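Local atomic coordinates of probable tagatose 6-phosphate kinase (Sinorhizobium meliloti, PDB entry 3TXV), a protein that probably works in carbohydrate metabolism, perhaps as a tagatose-6-phosphate kinase, and is related to the GatZ/KbaZ subunits of tagatose-bisphosphate aldolase. Residues R21-A29 and A46-C54; V261-Y269 and F283-F294. One frame throughout, in Å; residues are numbered along the deposited sequence.

Contact 1 (R21-A29 and A46-C54); sequences RGIPSICSA and APVLIEATC
Glu51 OE2 accepts the hydroxyl of Ser25 and also pairs with the ammonium of Lys127, so two donors grip one carboxylate oxygen. The Ser25 OG to Glu51 OE2 distance is 2.5 Å, and the hydroxyl comes in on the anti side, 24° out of the carboxylate plane. The side chain of Glu51 is bent at chi2 (about -132°), and its OE2 ends beside the serine, whose OG also packs against Leu49 CD2 at 3.8 Å.

The backbones supply the evidence for a parallel pairing. Ile26 N donates to Leu49 O (3.1 Å) and Ile26 O receives Glu51 N (3.0 Å, 170° at the hydrogen), the two bonds by which a parallel strand residue straddles its neighbour. Ile26 and Ile50 therefore share one face of the sheet, where both touch helix 31-43. Nearer the start of the strands, Ile23 and Leu49 cross at about a right angle, with Ile23 CG2 4.0 Å from Leu49 CD2. Further along, Cys27 SG rests on Glu51 CB at 4.1 Å.

Were Glu51 replaced by an alanine, the Ser25 hydroxyl would probably lose its acceptor and Lys127 one of its carboxylate partners.

The chemistry thus changes along the strands, from apolar packing at Ile23 and Leu49 to a buried carboxylate at Glu51, consistent with the polar C-terminal mouth where alpha/beta barrels place their active sites.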
ATOM      1  N   ARG A  21     -15.000  10.562  10.594  1.00 49.18           N
ATOM      2  CA  ARG A  21     -14.488   9.410   9.800  1.00 49.75           C
ATOM      3  C   ARG A  21     -13.483   9.763   8.641  1.00 49.62           C
ATOM      4  O   ARG A  21     -13.485  10.871   8.065  1.00 48.90           O
ATOM      5  CB  ARG A  21     -15.650   8.486   9.335  1.00 49.53           C
ATOM      6  CG  ARG A  21     -16.059   7.434  10.392  1.00 50.38           C
ATOM      7  N   GLY A  22     -12.588   8.798   8.387  1.00 48.94           N
ATOM      8  CA  GLY A  22     -11.731   8.754   7.210  1.00 47.44           C
ATOM      9  C   GLY A  22     -11.633   7.282   6.857  1.00 46.32           C
ATOM     10  O   GLY A  22     -12.263   6.441   7.510  1.00 46.14           O
ATOM     11  N   ILE A  23     -10.863   6.951   5.834  1.00 45.01           N
ATOM     12  CA  ILE A  23     -10.687   5.540   5.490  1.00 44.24           C
ATOM     13  C   ILE A  23      -9.211   5.177   5.323  1.00 44.06           C
ATOM     14  O   ILE A  23      -8.439   5.948   4.696  1.00 43.81           O
ATOM     15  CB  ILE A  23     -11.552   5.108   4.286  1.00 43.67           C
ATOM     16  CG1 ILE A  23     -11.485   3.615   4.100  1.00 43.47           C
ATOM     17  CG2 ILE A  23     -11.118   5.773   3.004  1.00 43.83           C
ATOM     18  CD1 ILE A  23     -12.796   3.013   3.600  1.00 42.12           C
ATOM     19  N   PRO A  24      -8.793   4.053   5.959  1.00 43.54           N
ATOM     20  CA  PRO A  24      -7.432   3.520   5.794  1.00 43.00           C
ATOM     21  C   PRO A  24      -7.311   2.803   4.477  1.00 42.36           C
ATOM     22  O   PRO A  24      -8.245   2.102   4.069  1.00 42.13           O
ATOM     23  CB  PRO A  24      -7.290   2.523   6.947  1.00 42.78           C
ATOM     24  CG  PRO A  24      -8.621   2.270   7.409  1.00 43.03           C
ATOM     25  CD  PRO A  24      -9.443   3.470   7.136  1.00 43.03           C
ATOM     26  N   SER A  25      -6.191   3.016   3.799  1.00 41.50           N
ATOM     27  CA  SER A  25      -5.973   2.403   2.498  1.00 41.27           C
ATOM     28  C   SER A  25      -4.869   1.373   2.595  1.00 41.39           C
ATOM     29  O   SER A  25      -3.742   1.691   2.968  1.00 41.99           O
ATOM     30  CB  SER A  25      -5.618   3.467   1.473  1.00 40.77           C
ATOM     31  OG  SER A  25      -5.779   2.959   0.176  1.00 40.44           O
ATOM     32  N   ILE A  26      -5.180   0.131   2.280  1.00 41.66           N
ATOM     33  CA  ILE A  26      -4.184  -0.913   2.412  1.00 41.73           C
ATOM     34  C   ILE A  26      -3.639  -1.273   1.051  1.00 43.06           C
ATOM     35  O   ILE A  26      -4.351  -1.923   0.279  1.00 43.19           O
ATOM     36  CB  ILE A  26      -4.784  -2.178   3.011  1.00 41.35           C
ATOM     37  CG1 ILE A  26      -5.787  -1.862   4.163  1.00 40.13           C
ATOM     38  CG2 ILE A  26      -3.688  -3.126   3.361  1.00 39.77           C
ATOM     39  CD1 ILE A  26      -5.259  -0.985   5.315  1.00 37.56           C
ATOM     40  N   CYS A  27      -2.406  -0.844   0.743  1.00 44.10           N
ATOM     41  CA  CYS A  27      -1.722  -1.323  -0.461  1.00 46.03           C
ATOM     42  C   CYS A  27      -0.640  -2.272  -0.077  1.00 45.39           C
ATOM     43  O   CYS A  27       0.552  -1.929  -0.100  1.00 46.00           O
ATOM     44  CB  CYS A  27      -1.071  -0.217  -1.279  1.00 46.34           C
ATOM     45  SG  CYS A  27      -1.723   1.332  -0.895  1.00 55.70           S
ATOM     46  N   SER A  28      -1.050  -3.466   0.288  1.00 44.64           N
ATOM     47  CA  SER A  28      -0.118  -4.545   0.331  1.00 43.99           C
ATOM     48  C   SER A  28      -0.683  -5.662  -0.536  1.00 43.16           C
ATOM     49  O   SER A  28      -1.889  -5.753  -0.769  1.00 42.47           O
ATOM     50  CB  SER A  28       0.158  -4.980   1.772  1.00 44.16           C
ATOM     51  OG  SER A  28       1.564  -5.082   1.989  1.00 45.60           O
ATOM     52  N   ALA A  29       0.221  -6.473  -1.049  1.00 42.58           N
ATOM     53  CA  ALA A  29      -0.119  -7.579  -1.895  1.00 42.14           C
ATOM     54  C   ALA A  29      -0.169  -8.821  -1.052  1.00 42.12           C
ATOM     55  O   ALA A  29      -0.633  -9.858  -1.525  1.00 42.97           O
ATOM     56  CB  ALA A  29       0.938  -7.743  -2.959  1.00 42.11           C
ATOM     57  N   ALA A  46     -16.899  -1.747   9.997  1.00 53.83           N
ATOM     58  CA  ALA A  46     -16.932  -1.173   8.663  1.00 51.75           C
ATOM     59  C   ALA A  46     -16.008  -1.786   7.612  1.00 50.06           C
ATOM     60  O   ALA A  46     -15.374  -2.772   7.861  1.00 49.66           O
ATOM     61  CB  ALA A  46     -16.663   0.250   8.776  1.00 52.13           C
ATOM     62  N   PRO A  47     -16.066  -1.265   6.389  1.00 48.44           N
ATOM     63  CA  PRO A  47     -15.494  -1.934   5.204  1.00 47.02           C
ATOM     64  C   PRO A  47     -13.966  -1.792   5.107  1.00 45.29           C
ATOM     65  O   PRO A  47     -13.361  -1.006   5.858  1.00 45.21           O
ATOM     66  CB  PRO A  47     -16.166  -1.208   4.035  1.00 47.02           C
ATOM     67  CG  PRO A  47     -16.404   0.173   4.555  1.00 47.69           C
ATOM     68  CD  PRO A  47     -16.643   0.055   6.046  1.00 48.22           C
ATOM     69  N   VAL A  48     -13.368  -2.550   4.189  1.00 42.93           N
ATOM     70  CA  VAL A  48     -11.932  -2.553   4.007  1.00 41.23           C
ATOM     71  C   VAL A  48     -11.532  -2.119   2.597  1.00 40.77           C
ATOM     72  O   VAL A  48     -11.968  -2.712   1.583  1.00 40.40           O
ATOM     73  CB  VAL A  48     -11.335  -3.932   4.330  1.00 41.21           C
ATOM     74  CG1 VAL A  48     -11.790  -4.978   3.344  1.00 40.71           C
ATOM     75  CG2 VAL A  48      -9.825  -3.878   4.390  1.00 41.08           C
ATOM     76  N   LEU A  49     -10.697  -1.083   2.535  1.00 39.42           N
ATOM     77  CA  LEU A  49     -10.196  -0.598   1.258  1.00 38.35           C
ATOM     78  C   LEU A  49      -8.896  -1.316   0.887  1.00 38.35           C
ATOM     79  O   LEU A  49      -7.862  -1.151   1.550  1.00 38.31           O
ATOM     80  CB  LEU A  49      -9.994   0.908   1.346  1.00 37.69           C
ATOM     81  CG  LEU A  49      -9.459   1.654   0.147  1.00 36.56           C
ATOM     82  CD1 LEU A  49     -10.244   1.331  -1.099  1.00 35.96           C
ATOM     83  CD2 LEU A  49      -9.569   3.111   0.455  1.00 36.72           C
ATOM     84  N   ILE A  50      -8.936  -2.132  -0.156  1.00 38.02           N
ATOM     85  CA  ILE A  50      -7.691  -2.724  -0.636  1.00 38.30           C
ATOM     86  C   ILE A  50      -7.287  -2.247  -2.045  1.00 38.92           C
ATOM     87  O   ILE A  50      -8.083  -2.301  -2.997  1.00 38.42           O
ATOM     88  CB  ILE A  50      -7.709  -4.228  -0.556  1.00 37.67           C
ATOM     89  CG1 ILE A  50      -7.908  -4.631   0.877  1.00 38.44           C
ATOM     90  CG2 ILE A  50      -6.383  -4.787  -1.023  1.00 37.06           C
ATOM     91  CD1 ILE A  50      -8.567  -5.978   1.002  1.00 43.74           C
ATOM     92  N   GLU A  51      -6.033  -1.801  -2.157  1.00 39.29           N
ATOM     93  CA  GLU A  51      -5.540  -1.128  -3.360  1.00 39.59           C
ATOM     94  C   GLU A  51      -4.411  -1.908  -4.039  1.00 39.52           C
ATOM     95  O   GLU A  51      -3.646  -2.578  -3.384  1.00 39.75           O
ATOM     96  CB  GLU A  51      -5.066   0.289  -3.009  1.00 39.73           C
ATOM     97  CG  GLU A  51      -6.100   1.141  -2.300  1.00 40.21           C
ATOM     98  CD  GLU A  51      -6.226   2.514  -2.930  1.00 42.90           C
ATOM     99  OE1 GLU A  51      -6.031   2.602  -4.173  1.00 43.20           O
ATOM    100  OE2 GLU A  51      -6.515   3.504  -2.197  1.00 42.36           O
ATOM    101  N   ALA A  52      -4.334  -1.823  -5.358  1.00 39.93           N
ATOM    102  CA  ALA A  52      -3.215  -2.346  -6.124  1.00 40.75           C
ATOM    103  C   ALA A  52      -2.671  -1.215  -7.023  1.00 41.21           C
ATOM    104  O   ALA A  52      -3.414  -0.282  -7.303  1.00 41.63           O
ATOM    105  CB  ALA A  52      -3.682  -3.513  -6.936  1.00 40.48           C
ATOM    106  N   THR A  53      -1.399  -1.264  -7.436  1.00 42.00           N
ATOM    107  CA  THR A  53      -0.810  -0.203  -8.313  1.00 42.98           C
ATOM    108  C   THR A  53      -0.669  -0.637  -9.760  1.00 43.69           C
ATOM    109  O   THR A  53      -0.458  -1.800 -10.031  1.00 43.99           O
ATOM    110  CB  THR A  53       0.626   0.317  -7.886  1.00 42.90           C
ATOM    111  OG1 THR A  53       1.437  -0.763  -7.425  1.00 43.27           O
ATOM    112  CG2 THR A  53       0.576   1.407  -6.838  1.00 42.14           C
ATOM    113  N   CYS A  54      -0.751   0.324 -10.675  1.00 44.70           N
ATOM    114  CA  CYS A  54      -0.596   0.115 -12.109  1.00 46.30           C
ATOM    115  C   CYS A  54       0.408  -0.966 -12.415  1.00 46.36           C
ATOM    116  O   CYS A  54       0.063  -1.982 -13.038  1.00 46.56           O
ATOM    117  CB  CYS A  54      -0.158   1.425 -12.779  1.00 46.60           C
ATOM    118  SG  CYS A  54       1.410   2.240 -12.046  1.00 54.04           S
TER

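Contact 2 (V261-Y269 and F283-F294); sequences VFEAHSTDY and FAILKVGPGLTF
Lys287 lies alongside His265 and shares a carboxylate oxygen with it. Its CD sits over one face of the imidazole, 3.4 Å from the ring centroid, a CH-pi contact, while NZ forms a salt bridge to Glu263 OE2 (3.0 Å) from above the carboxylate plane. The same oxygen offers its anti lone pair to His265 NE2 at 2.8 Å, close to the ring plane, which helps to set the turn of the imidazole. With chi1 near -178° and an extended chain, Glu263 carries its carboxylate out to both groups.

In the parallel pairing, Ala264 N bonds to Ile285 O (2.7 Å), and Lys287 N returns to Ala264 O at 3.0 Å. Past strand 261-264, Thr267 OG1 donates to Lys287 O from above the carbonyl plane.

Asp268 OD2 accepts N-H groups at the start of helix 290-310, whose dipole probably favours a negative charge: Gly289 N, at the N-cap, meets its syn lone pair (3.1 Å), and Gly291 N lies closer still, too close to be taken literally. Tyr269 points its edge at the face of Phe294, centroids 5.2 Å apart and planes at 78°; its hydroxyl bonds to Tyr353 O.

Glu263 OE1 meets Lys127, and Lys287 NZ meets Asp94. The donor atoms of His265, His95 and Glu178 converge as they might round a metal, though none is modelled. Leu286 packs outward between helices 272-280 and 407-424, and strand 23-26 flanks Ile285.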
ATOM      1  N   VAL A 261     -11.793  15.179  -0.320  1.00 57.24           N
ATOM      2  CA  VAL A 261     -10.838  15.095   0.784  1.00 54.10           C
ATOM      3  C   VAL A 261      -9.437  14.966   0.203  1.00 52.18           C
ATOM      4  O   VAL A 261      -9.290  14.790  -1.001  1.00 51.40           O
ATOM      5  CB  VAL A 261     -11.144  13.879   1.668  1.00 53.84           C
ATOM      6  CG1 VAL A 261     -12.581  13.939   2.172  1.00 53.06           C
ATOM      7  CG2 VAL A 261     -10.934  12.602   0.890  1.00 53.45           C
ATOM      8  N   PHE A 262      -8.412  15.031   1.049  1.00 50.20           N
ATOM      9  CA  PHE A 262      -7.058  14.630   0.621  1.00 48.01           C
ATOM     10  C   PHE A 262      -6.696  13.155   0.856  1.00 46.61           C
ATOM     11  O   PHE A 262      -6.909  12.628   1.939  1.00 46.71           O
ATOM     12  CB  PHE A 262      -6.004  15.508   1.262  1.00 47.48           C
ATOM     13  CG  PHE A 262      -6.056  16.922   0.807  1.00 47.18           C
ATOM     14  CD1 PHE A 262      -6.368  17.226  -0.513  1.00 46.74           C
ATOM     15  CD2 PHE A 262      -5.761  17.961   1.690  1.00 46.11           C
ATOM     16  CE1 PHE A 262      -6.405  18.553  -0.943  1.00 46.70           C
ATOM     17  CE2 PHE A 262      -5.800  19.273   1.283  1.00 44.94           C
ATOM     18  CZ  PHE A 262      -6.120  19.573  -0.034  1.00 47.59           C
ATOM     19  N   GLU A 263      -6.162  12.504  -0.173  1.00 44.99           N
ATOM     20  CA  GLU A 263      -5.422  11.267  -0.009  1.00 43.77           C
ATOM     21  C   GLU A 263      -3.988  11.584   0.332  1.00 43.41           C
ATOM     22  O   GLU A 263      -3.334  12.442  -0.316  1.00 42.87           O
ATOM     23  CB  GLU A 263      -5.430  10.473  -1.292  1.00 43.91           C
ATOM     24  CG  GLU A 263      -4.733   9.148  -1.187  1.00 44.20           C
ATOM     25  CD  GLU A 263      -5.223   8.130  -2.212  1.00 45.37           C
ATOM     26  OE1 GLU A 263      -6.454   7.869  -2.285  1.00 42.64           O
ATOM     27  OE2 GLU A 263      -4.358   7.574  -2.934  1.00 47.26           O
ATOM     28  N   ALA A 264      -3.492  10.902   1.359  1.00 42.98           N
ATOM     29  CA  ALA A 264      -2.079  11.034   1.728  1.00 42.80           C
ATOM     30  C   ALA A 264      -1.314   9.711   1.607  1.00 42.50           C
ATOM     31  O   ALA A 264      -1.763   8.663   2.090  1.00 42.05           O
ATOM     32  CB  ALA A 264      -1.931  11.661   3.105  1.00 42.06           C
ATOM     33  N   HIS A 265      -0.177   9.762   0.923  1.00 42.69           N
ATOM     34  CA  HIS A 265       0.668   8.578   0.773  1.00 43.61           C
ATOM     35  C   HIS A 265       1.807   8.654   1.779  1.00 43.13           C
ATOM     36  O   HIS A 265       2.188   9.736   2.199  1.00 43.08           O
ATOM     37  CB  HIS A 265       1.237   8.478  -0.652  1.00 44.06           C
ATOM     38  CG  HIS A 265       0.212   8.186  -1.713  1.00 46.50           C
ATOM     39  ND1 HIS A 265       0.555   7.699  -2.962  1.00 48.93           N
ATOM     40  CD2 HIS A 265      -1.142   8.298  -1.711  1.00 47.15           C
ATOM     41  CE1 HIS A 265      -0.545   7.534  -3.680  1.00 49.29           C
ATOM     42  NE2 HIS A 265      -1.586   7.897  -2.948  1.00 47.19           N
ATOM     43  N   SER A 266       2.340   7.499   2.156  1.00 43.08           N
ATOM     44  CA  SER A 266       3.507   7.404   3.046  1.00 43.20           C
ATOM     45  C   SER A 266       3.202   7.837   4.476  1.00 42.86           C
ATOM     46  O   SER A 266       4.018   8.494   5.138  1.00 43.57           O
ATOM     47  CB  SER A 266       4.741   8.165   2.485  1.00 43.24           C
ATOM     48  OG  SER A 266       4.743   8.168   1.072  1.00 41.91           O
ATOM     49  N   THR A 267       2.036   7.449   4.955  1.00 42.50           N
ATOM     50  CA  THR A 267       1.677   7.652   6.356  1.00 42.51           C
ATOM     51  C   THR A 267       2.322   6.566   7.173  1.00 42.73           C
ATOM     52  O   THR A 267       2.185   6.566   8.396  1.00 43.50           O
ATOM     53  CB  THR A 267       0.169   7.482   6.595  1.00 42.53           C
ATOM     54  OG1 THR A 267      -0.241   6.193   6.099  1.00 42.66           O
ATOM     55  CG2 THR A 267      -0.654   8.628   5.920  1.00 41.24           C
ATOM     56  N   ASP A 268       2.978   5.617   6.491  1.00 42.11           N
ATOM     57  CA  ASP A 268       3.669   4.499   7.128  1.00 41.48           C
ATOM     58  C   ASP A 268       4.540   4.948   8.268  1.00 41.60           C
ATOM     59  O   ASP A 268       5.206   5.994   8.168  1.00 42.26           O
ATOM     60  CB  ASP A 268       4.515   3.781   6.113  1.00 41.18           C
ATOM     61  CG  ASP A 268       3.677   3.101   5.058  1.00 42.05           C
ATOM     62  OD1 ASP A 268       3.184   3.800   4.131  1.00 43.60           O
ATOM     63  OD2 ASP A 268       3.506   1.864   5.161  1.00 41.35           O
ATOM     64  N   TYR A 269       4.497   4.171   9.358  1.00 41.26           N
ATOM     65  CA  TYR A 269       5.325   4.361  10.565  1.00 40.73           C
ATOM     66  C   TYR A 269       4.991   5.611  11.329  1.00 41.08           C
ATOM     67  O   TYR A 269       5.738   5.978  12.222  1.00 42.29           O
ATOM     68  CB  TYR A 269       6.855   4.355  10.267  1.00 40.38           C
ATOM     69  CG  TYR A 269       7.295   3.269   9.333  1.00 38.10           C
ATOM     70  CD1 TYR A 269       7.212   1.936   9.714  1.00 38.24           C
ATOM     71  CD2 TYR A 269       7.750   3.565   8.065  1.00 38.12           C
ATOM     72  CE1 TYR A 269       7.553   0.896   8.859  1.00 39.07           C
ATOM     73  CE2 TYR A 269       8.107   2.537   7.176  1.00 41.36           C
ATOM     74  CZ  TYR A 269       8.005   1.190   7.595  1.00 41.27           C
ATOM     75  OH  TYR A 269       8.373   0.150   6.780  1.00 41.89           O
ATOM     76  N   PHE A 283      -6.682  15.005   5.640  1.00 46.08           N
ATOM     77  CA  PHE A 283      -5.952  14.013   4.881  1.00 44.70           C
ATOM     78  C   PHE A 283      -6.662  12.759   5.300  1.00 44.35           C
ATOM     79  O   PHE A 283      -6.258  12.089   6.238  1.00 45.29           O
ATOM     80  CB  PHE A 283      -4.480  14.059   5.249  1.00 44.18           C
ATOM     81  CG  PHE A 283      -3.934  15.442   5.231  1.00 43.25           C
ATOM     82  CD1 PHE A 283      -3.512  16.017   4.031  1.00 42.59           C
ATOM     83  CD2 PHE A 283      -3.916  16.213   6.391  1.00 40.92           C
ATOM     84  CE1 PHE A 283      -3.045  17.338   3.998  1.00 41.78           C
ATOM     85  CE2 PHE A 283      -3.435  17.527   6.372  1.00 39.68           C
ATOM     86  CZ  PHE A 283      -3.000  18.087   5.180  1.00 40.13           C
ATOM     87  N   ALA A 284      -7.776  12.488   4.637  1.00 43.41           N
ATOM     88  CA  ALA A 284      -8.765  11.558   5.158  1.00 42.76           C
ATOM     89  C   ALA A 284      -8.599  10.165   4.616  1.00 42.30           C
ATOM     90  O   ALA A 284      -9.186   9.220   5.144  1.00 43.20           O
ATOM     91  CB  ALA A 284     -10.168  12.055   4.880  1.00 42.52           C
ATOM     92  N   ILE A 285      -7.840  10.036   3.541  1.00 41.44           N
ATOM     93  CA  ILE A 285      -7.495   8.726   3.021  1.00 40.37           C
ATOM     94  C   ILE A 285      -6.019   8.575   3.254  1.00 41.34           C
ATOM     95  O   ILE A 285      -5.219   9.418   2.810  1.00 42.23           O
ATOM     96  CB  ILE A 285      -7.778   8.582   1.542  1.00 39.73           C
ATOM     97  CG1 ILE A 285      -9.292   8.602   1.288  1.00 36.48           C
ATOM     98  CG2 ILE A 285      -7.137   7.327   1.047  1.00 37.59           C
ATOM     99  CD1 ILE A 285      -9.648   9.106  -0.043  1.00 29.42           C
ATOM    100  N   LEU A 286      -5.689   7.501   3.969  1.00 41.44           N
ATOM    101  CA  LEU A 286      -4.373   7.223   4.499  1.00 40.79           C
ATOM    102  C   LEU A 286      -3.852   5.974   3.854  1.00 40.89           C
ATOM    103  O   LEU A 286      -4.318   4.885   4.155  1.00 40.71           O
ATOM    104  CB  LEU A 286      -4.489   6.976   6.001  1.00 40.59           C
ATOM    105  CG  LEU A 286      -4.969   8.177   6.802  1.00 40.37           C
ATOM    106  CD1 LEU A 286      -5.619   7.713   8.076  1.00 39.16           C
ATOM    107  CD2 LEU A 286      -3.788   9.132   7.075  1.00 41.12           C
ATOM    108  N   LYS A 287      -2.833   6.077   3.044  1.00 41.32           N
ATOM    109  CA  LYS A 287      -2.303   4.891   2.446  1.00 42.21           C
ATOM    110  C   LYS A 287      -1.167   4.319   3.247  1.00 41.83           C
ATOM    111  O   LYS A 287      -0.197   4.978   3.516  1.00 41.93           O
ATOM    112  CB  LYS A 287      -1.794   5.221   1.066  1.00 42.89           C
ATOM    113  CG  LYS A 287      -2.857   5.481   0.070  1.00 45.85           C
ATOM    114  CD  LYS A 287      -2.331   5.334  -1.323  1.00 49.95           C
ATOM    115  CE  LYS A 287      -3.054   4.280  -2.084  1.00 50.51           C
ATOM    116  NZ  LYS A 287      -3.552   4.757  -3.364  1.00 50.60           N
ATOM    117  N   VAL A 288      -1.303   3.086   3.667  1.00 40.66           N
ATOM    118  CA  VAL A 288      -0.229   2.447   4.334  1.00 39.55           C
ATOM    119  C   VAL A 288      -0.013   1.209   3.562  1.00 38.93           C
ATOM    120  O   VAL A 288      -0.931   0.614   3.130  1.00 39.49           O
ATOM    121  CB  VAL A 288      -0.623   2.119   5.720  1.00 39.79           C
ATOM    122  CG1 VAL A 288      -1.846   1.340   5.715  1.00 39.50           C
ATOM    123  CG2 VAL A 288       0.473   1.450   6.442  1.00 39.18           C
ATOM    124  N   GLY A 289       1.240   0.847   3.380  1.00 38.42           N
ATOM    125  CA  GLY A 289       1.635  -0.421   2.836  1.00 36.88           C
ATOM    126  C   GLY A 289       2.816  -1.019   3.548  1.00 36.31           C
ATOM    127  O   GLY A 289       2.729  -2.024   4.174  1.00 36.48           O
ATOM    128  N   PRO A 290       3.935  -0.348   3.440  1.00 36.03           N
ATOM    129  CA  PRO A 290       5.220  -0.806   3.901  1.00 35.50           C
ATOM    130  C   PRO A 290       5.244  -1.020   5.373  1.00 35.20           C
ATOM    131  O   PRO A 290       5.808  -1.939   5.871  1.00 36.09           O
ATOM    132  CB  PRO A 290       6.103   0.334   3.501  1.00 20.00           C
ATOM    133  CG  PRO A 290       5.519   0.801   2.267  1.00 20.00           C
ATOM    134  CD  PRO A 290       4.100   0.427   2.220  1.00 20.00           C
ATOM    135  N   GLY A 291       4.572  -0.174   6.085  1.00 34.30           N
ATOM    136  CA  GLY A 291       4.480  -0.373   7.491  1.00 33.22           C
ATOM    137  C   GLY A 291       3.831  -1.689   7.802  1.00 32.73           C
ATOM    138  O   GLY A 291       3.951  -2.141   8.877  1.00 32.72           O
ATOM    139  N   LEU A 292       3.105  -2.293   6.890  1.00 32.30           N
ATOM    140  CA  LEU A 292       2.278  -3.389   7.276  1.00 31.54           C
ATOM    141  C   LEU A 292       3.027  -4.643   7.069  1.00 31.63           C
ATOM    142  O   LEU A 292       2.869  -5.563   7.786  1.00 32.08           O
ATOM    143  CB  LEU A 292       1.047  -3.424   6.408  1.00 30.90           C
ATOM    144  CG  LEU A 292       0.053  -2.343   6.694  1.00 30.02           C
ATOM    145  CD1 LEU A 292      -0.908  -2.260   5.641  1.00 28.70           C
ATOM    146  CD2 LEU A 292      -0.603  -2.671   7.911  1.00 29.70           C
ATOM    147  N   THR A 293       3.840  -4.676   6.045  1.00 31.23           N
ATOM    148  CA  THR A 293       4.713  -5.823   5.769  1.00 30.16           C
ATOM    149  C   THR A 293       6.029  -5.712   6.527  1.00 29.77           C
ATOM    150  O   THR A 293       6.720  -6.713   6.766  1.00 29.85           O
ATOM    151  CB  THR A 293       5.051  -5.905   4.304  1.00 30.71           C
ATOM    152  OG1 THR A 293       5.342  -4.576   3.810  1.00 30.95           O
ATOM    153  CG2 THR A 293       3.904  -6.543   3.525  1.00 29.81           C
ATOM    154  N   PHE A 294       6.396  -4.484   6.877  1.00 28.25           N
ATOM    155  CA  PHE A 294       7.493  -4.289   7.785  1.00 26.48           C
ATOM    156  C   PHE A 294       7.201  -5.065   9.100  1.00 25.77           C
ATOM    157  O   PHE A 294       7.994  -5.909   9.495  1.00 26.04           O
ATOM    158  CB  PHE A 294       7.720  -2.790   8.011  1.00 26.11           C
ATOM    159  CG  PHE A 294       8.788  -2.481   9.007  1.00 24.13           C
ATOM    160  CD1 PHE A 294       8.511  -2.510  10.371  1.00 23.46           C
ATOM    161  CD2 PHE A 294      10.080  -2.186   8.581  1.00 22.33           C
ATOM    162  CE1 PHE A 294       9.524  -2.243  11.323  1.00 24.44           C
ATOM    163  CE2 PHE A 294      11.077  -1.907   9.490  1.00 22.88           C
ATOM    164  CZ  PHE A 294      10.809  -1.923  10.874  1.00 23.75           C
TER

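In the fold
From the N terminus, the chain runs through strand 23-26 and helix 31-43 and returns in strand 48-53, so contact 1 closes the first beta-alpha-beta unit of an eight-stranded parallel barrel. Much later, strand 261-264, helix 272-280 and strand 283-288 form the last such unit, closed by contact 2. The two are in series, neither nested nor crossing, yet their centres lie only about 9 Å apart, because the first and eighth strands are neighbours. Two probable hydrogen bonds seal the barrel there. In one, Ser25 N lies 2.7 Å from Leu286 O. In the other, Val288 N lies 2.9 Å from Ser25 O. Cys27 SG also packs on Lys287 CE at 3.4 Å.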